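Local coordinates for protein halogenase (Chondromyces crocatus, PDB 3E1T) that probably uses its bound FAD to chlorinate an aromatic group during the biosynthesis of the myxobacterial natural product chondrochloren, at residues Tyr193-Pro205 / Glu264-Tyr277. Sequence-based numbering, arbitrary orientation.
Sequences YGYFENGKRLPAP and EYLAPATRVTTGDY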
loop_
_atom_site.group_PDB
_atom_site.type_symbol
_atom_site.label_atom_id
_atom_site.label_comp_id
_atom_site.label_asym_id
_atom_site.label_seq_id
_atom_site.Cartn_x
_atom_site.Cartn_y
_atom_site.Cartn_z
ATOM N N TYR A 193 -2.702 14.312 7.519
ATOM C CA TYR A 193 -1.258 14.462 7.383
ATOM C C TYR A 193 -0.776 15.772 6.751
ATOM O O TYR A 193 -1.439 16.335 5.882
ATOM C CB TYR A 193 -0.654 13.258 6.650
ATOM C CG TYR A 193 -0.982 13.186 5.180
ATOM C CD1 TYR A 193 -0.130 13.767 4.239
ATOM C CD2 TYR A 193 -2.132 12.524 4.721
ATOM C CE1 TYR A 193 -0.409 13.708 2.888
ATOM C CE2 TYR A 193 -2.429 12.460 3.357
ATOM C CZ TYR A 193 -1.549 13.057 2.447
ATOM O OH TYR A 193 -1.785 13.034 1.090
ATOM N N GLY A 194 0.383 16.237 7.212
ATOM C CA GLY A 194 1.056 17.395 6.636
ATOM C C GLY A 194 2.563 17.220 6.561
ATOM O O GLY A 194 3.089 16.112 6.744
ATOM N N TYR A 195 3.260 18.318 6.294
ATOM C CA TYR A 195 4.713 18.284 6.166
ATOM C C TYR A 195 5.373 19.358 7.002
ATOM O O TYR A 195 4.889 20.490 7.087
ATOM C CB TYR A 195 5.131 18.403 4.706
ATOM C CG TYR A 195 4.653 17.232 3.882
ATOM C CD1 TYR A 195 5.465 16.130 3.683
ATOM C CD2 TYR A 195 3.368 17.219 3.328
ATOM C CE1 TYR A 195 5.026 15.045 2.935
ATOM C CE2 TYR A 195 2.918 16.130 2.587
ATOM C CZ TYR A 195 3.750 15.056 2.397
ATOM O OH TYR A 195 3.323 13.988 1.660
ATOM N N PHE A 196 6.481 18.986 7.628
ATOM C CA PHE A 196 7.151 19.869 8.575
ATOM C C PHE A 196 8.616 20.049 8.178
ATOM O O PHE A 196 9.252 19.124 7.669
ATOM C CB PHE A 196 7.007 19.313 9.998
ATOM C CG PHE A 196 5.587 19.330 10.518
ATOM C CD1 PHE A 196 5.164 20.338 11.378
ATOM C CD2 PHE A 196 4.668 18.342 10.137
ATOM C CE1 PHE A 196 3.851 20.367 11.860
ATOM C CE2 PHE A 196 3.356 18.361 10.606
ATOM C CZ PHE A 196 2.945 19.376 11.470
ATOM N N GLU A 197 9.132 21.256 8.391
ATOM C CA GLU A 197 10.534 21.564 8.118
ATOM C C GLU A 197 11.308 21.714 9.418
ATOM O O GLU A 197 10.813 22.331 10.359
ATOM C CB GLU A 197 10.661 22.855 7.303
ATOM C CG GLU A 197 10.432 22.673 5.811
ATOM C CD GLU A 197 10.221 23.993 5.084
ATOM O OE1 GLU A 197 9.597 24.910 5.665
ATOM O OE2 GLU A 197 10.678 24.112 3.927
ATOM N N ASN A 198 12.510 21.133 9.451
ATOM C CA ASN A 198 13.492 21.309 10.541
ATOM C C ASN A 198 13.183 20.529 11.818
ATOM O O ASN A 198 13.589 20.925 12.922
ATOM C CB ASN A 198 13.745 22.800 10.837
ATOM C CG ASN A 198 14.221 23.563 9.615
ATOM O OD1 ASN A 198 13.647 24.597 9.252
ATOM N ND2 ASN A 198 15.265 23.054 8.966
ATOM N N GLY A 199 12.476 19.413 11.661
ATOM C CA GLY A 199 12.168 18.539 12.786
ATOM C C GLY A 199 13.326 17.628 13.133
ATOM O O GLY A 199 14.231 17.404 12.320
ATOM N N LYS A 200 13.280 17.080 14.342
ATOM C CA LYS A 200 14.354 16.234 14.831
ATOM C C LYS A 200 14.370 14.888 14.127
ATOM O O LYS A 200 13.451 14.549 13.369
ATOM C CB LYS A 200 14.242 16.032 16.345
ATOM C CG LYS A 200 14.189 17.332 17.148
ATOM C CD LYS A 200 14.774 17.153 18.538
ATOM C CE LYS A 200 13.921 16.230 19.391
ATOM N NZ LYS A 200 14.638 15.805 20.626
ATOM N N ARG A 201 15.423 14.124 14.392
ATOM C CA ARG A 201 15.610 12.813 13.798
ATOM C C ARG A 201 15.883 11.752 14.863
ATOM O O ARG A 201 16.265 12.070 15.998
ATOM C CB ARG A 201 16.752 12.861 12.782
ATOM C CG ARG A 201 16.522 13.840 11.622
ATOM C CD ARG A 201 15.903 13.115 10.449
ATOM N NE ARG A 201 15.428 13.992 9.377
ATOM C CZ ARG A 201 14.234 14.579 9.353
ATOM N NH1 ARG A 201 13.387 14.419 10.358
ATOM N NH2 ARG A 201 13.882 15.319 8.317
ATOM N N LEU A 202 15.670 10.492 14.492
ATOM C CA LEU A 202 16.007 9.358 15.349
ATOM C C LEU A 202 17.524 9.278 15.571
ATOM O O LEU A 202 18.300 9.730 14.715
ATOM C CB LEU A 202 15.464 8.051 14.754
ATOM C CG LEU A 202 13.939 7.832 14.790
ATOM C CD1 LEU A 202 13.550 6.677 13.893
ATOM C CD2 LEU A 202 13.401 7.605 16.206
ATOM N N PRO A 203 17.949 8.700 16.714
ATOM C CA PRO A 203 19.355 8.668 17.130
ATOM C C PRO A 203 20.227 7.739 16.293
ATOM O O PRO A 203 19.766 7.184 15.294
ATOM C CB PRO A 203 19.297 8.116 18.567
ATOM C CG PRO A 203 17.866 8.069 18.955
ATOM C CD PRO A 203 17.071 8.029 17.692
ATOM N N ALA A 204 21.482 7.582 16.732
ATOM C CA ALA A 204 22.402 6.539 16.259
ATOM C C ALA A 204 22.621 6.646 14.753
ATOM O O ALA A 204 22.719 7.771 14.246
ATOM C CB ALA A 204 21.895 5.160 16.671
ATOM N N PRO A 205 22.713 5.497 14.032
ATOM C CA PRO A 205 22.697 5.556 12.572
ATOM C C PRO A 205 21.274 5.420 11.994
ATOM O O PRO A 205 21.112 5.066 10.826
ATOM C CB PRO A 205 23.537 4.342 12.182
ATOM C CG PRO A 205 23.275 3.340 13.266
ATOM C CD PRO A 205 22.864 4.106 14.503
ATOM N N GLU A 264 7.808 16.421 20.842
ATOM C CA GLU A 264 9.210 16.806 20.979
ATOM C C GLU A 264 9.957 16.857 19.637
ATOM O O GLU A 264 10.717 17.797 19.382
ATOM C CB GLU A 264 9.937 15.964 22.039
ATOM C CG GLU A 264 10.361 14.578 21.626
ATOM C CD GLU A 264 11.654 14.146 22.318
ATOM O OE1 GLU A 264 11.582 13.324 23.259
ATOM O OE2 GLU A 264 12.739 14.634 21.926
ATOM N N TYR A 265 9.711 15.887 18.758
ATOM C CA TYR A 265 10.394 15.882 17.469
ATOM C C TYR A 265 10.016 17.071 16.598
ATOM O O TYR A 265 10.803 17.473 15.735
ATOM C CB TYR A 265 10.178 14.560 16.725
ATOM C CG TYR A 265 11.135 13.459 17.133
ATOM C CD1 TYR A 265 11.356 13.162 18.477
ATOM C CD2 TYR A 265 11.811 12.708 16.178
ATOM C CE1 TYR A 265 12.219 12.159 18.862
ATOM C CE2 TYR A 265 12.692 11.697 16.555
ATOM C CZ TYR A 265 12.884 11.429 17.904
ATOM O OH TYR A 265 13.737 10.433 18.301
ATOM N N LEU A 266 8.833 17.644 16.828
ATOM C CA LEU A 266 8.367 18.778 16.015
ATOM C C LEU A 266 8.492 20.154 16.678
ATOM O O LEU A 266 8.238 21.181 16.033
ATOM C CB LEU A 266 6.932 18.553 15.504
ATOM C CG LEU A 266 6.720 17.410 14.493
ATOM C CD1 LEU A 266 5.252 17.275 14.147
ATOM C CD2 LEU A 266 7.555 17.569 13.210
ATOM N N ALA A 267 8.899 20.174 17.945
ATOM C CA ALA A 267 9.150 21.429 18.659
ATOM C C ALA A 267 10.063 22.403 17.889
ATOM O O ALA A 267 9.735 23.588 17.796
ATOM C CB ALA A 267 9.678 21.165 20.083
ATOM N N PRO A 268 11.192 21.916 17.328
ATOM C CA PRO A 268 12.035 22.814 16.526
ATOM C C PRO A 268 11.455 23.170 15.157
ATOM O O PRO A 268 12.021 24.013 14.454
ATOM C CB PRO A 268 13.337 22.017 16.331
ATOM C CG PRO A 268 13.250 20.859 17.238
ATOM C CD PRO A 268 11.795 20.577 17.425
ATOM N N ALA A 269 10.328 22.555 14.803
ATOM C CA ALA A 269 9.867 22.549 13.415
ATOM C C ALA A 269 8.824 23.597 13.078
ATOM O O ALA A 269 8.049 24.042 13.931
ATOM C CB ALA A 269 9.375 21.143 13.011
ATOM N N THR A 270 8.837 24.000 11.815
ATOM C CA THR A 270 7.788 24.834 11.256
ATOM C C THR A 270 7.076 24.038 10.167
ATOM O O THR A 270 7.707 23.304 9.400
ATOM C CB THR A 270 8.334 26.177 10.699
ATOM O OG1 THR A 270 7.268 26.911 10.088
ATOM C CG2 THR A 270 9.442 25.951 9.677
ATOM N N ARG A 271 5.759 24.164 10.118
ATOM C CA ARG A 271 5.012 23.470 9.095
ATOM C C ARG A 271 5.161 24.192 7.765
ATOM O O ARG A 271 5.187 25.430 7.718
ATOM C CB ARG A 271 3.543 23.372 9.475
ATOM C CG ARG A 271 2.955 22.044 9.083
ATOM C CD ARG A 271 1.463 22.073 9.062
ATOM N NE ARG A 271 0.999 22.361 7.714
ATOM C CZ ARG A 271 0.238 23.395 7.383
ATOM N NH1 ARG A 271 -0.176 24.253 8.306
ATOM N NH2 ARG A 271 -0.121 23.552 6.121
ATOM N N VAL A 272 5.274 23.419 6.693
ATOM C CA VAL A 272 5.270 23.987 5.347
ATOM C C VAL A 272 3.887 24.586 5.072
ATOM O O VAL A 272 2.864 23.951 5.345
ATOM C CB VAL A 272 5.639 22.940 4.284
ATOM C CG1 VAL A 272 5.768 23.591 2.914
ATOM C CG2 VAL A 272 6.936 22.251 4.652
ATOM N N THR A 273 3.869 25.816 4.561
ATOM C CA THR A 273 2.628 26.551 4.314
ATOM C C THR A 273 2.379 26.802 2.828
ATOM O O THR A 273 1.270 27.180 2.443
ATOM C CB THR A 273 2.610 27.910 5.044
ATOM O OG1 THR A 273 3.852 28.594 4.816
ATOM C CG2 THR A 273 2.401 27.720 6.537
ATOM N N THR A 274 3.400 26.591 1.999
ATOM C CA THR A 274 3.280 26.811 0.549
ATOM C C THR A 274 3.705 25.587 -0.268
ATOM O O THR A 274 4.378 24.696 0.246
ATOM C CB THR A 274 4.078 28.056 0.070
ATOM O OG1 THR A 274 5.482 27.813 0.207
ATOM C CG2 THR A 274 3.689 29.309 0.863
ATOM N N GLY A 275 3.306 25.557 -1.540
ATOM C CA GLY A 275 3.607 24.439 -2.429
ATOM C C GLY A 275 2.748 23.219 -2.136
ATOM O O GLY A 275 1.741 23.314 -1.428
ATOM N N ASP A 276 3.157 22.076 -2.686
ATOM C CA ASP A 276 2.428 20.810 -2.547
ATOM C C ASP A 276 2.460 20.252 -1.131
ATOM O O ASP A 276 1.564 19.504 -0.748
ATOM C CB ASP A 276 2.988 19.748 -3.500
ATOM C CG ASP A 276 2.316 19.762 -4.876
ATOM O OD1 ASP A 276 1.064 19.878 -4.957
ATOM O OD2 ASP A 276 3.054 19.637 -5.877
ATOM N N TYR A 277 3.491 20.608 -0.366
ATOM C CA TYR A 277 3.664 20.098 0.997
ATOM C C TYR A 277 3.117 21.064 2.056
ATOM O O TYR A 277 3.263 20.832 3.257
ATOM C CB TYR A 277 5.139 19.792 1.264
ATOM C CG TYR A 277 5.765 18.794 0.314
ATOM C CD1 TYR A 277 5.568 17.426 0.480
ATOM C CD2 TYR A 277 6.570 19.220 -0.739
ATOM C CE1 TYR A 277 6.149 16.509 -0.375
ATOM C CE2 TYR A 277 7.156 18.313 -1.607
ATOM C CZ TYR A 277 6.941 16.960 -1.418
ATOM O OH TYR A 277 7.515 16.064 -2.269
HETATM O O HOH W 1 1.869 20.540 5.524
#
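Phe196 and Glu197 pair with Arg271 and Thr270 in a short antiparallel ladder, where the end of strand 189-197 takes the two-residue strand 270-271 alongside it in the large mixed sheet of this flavin-dependent halogenase. Glu197 and Thr270 form the hydrogen-bonded pair: Glu197 N reaches Thr270 O at 2.7 Å, nearly straight, and Thr270 N returns to Glu197 O. Two residues along, past the non-hydrogen-bonded pair of Phe196 and Arg271, Val272 N hydrogen-bonds Tyr195 O. On the sheet face turned to helix 248-257, the Phe196 ring is sandwiched: Leu266 CD1 sits over its centre, 3.9 Å from the centroid, while Arg271 CG covers the opposite face nearer the rim. CG of Phe196 lies anti to its carbonyl carbon (chi1 -67°), which swings the ring into that slot. On the other side, Tyr277 turns an edge onto the Tyr195 face in a T-shaped stack, centroids 4.6 Å apart and planes at 77°, and the Tyr195 hydroxyl hydrogen-bonds Glu48 and His44; the Tyr195 side chain lies about 9 Å from the bound FAD. With an alanine here, the Tyr277 edge would probably lose the aromatic face it meets, and Glu48 and His44 their hydroxyl partner. Beyond the strand, Lys200 N hydrogen-bonds Tyr265 O of helix 260-266, Lys200 CB rests over the Tyr265 ring, and the lysine chain, bent at chi3 (-67°), brings NZ to Glu264 OE2 in a 2.6 Å salt bridge.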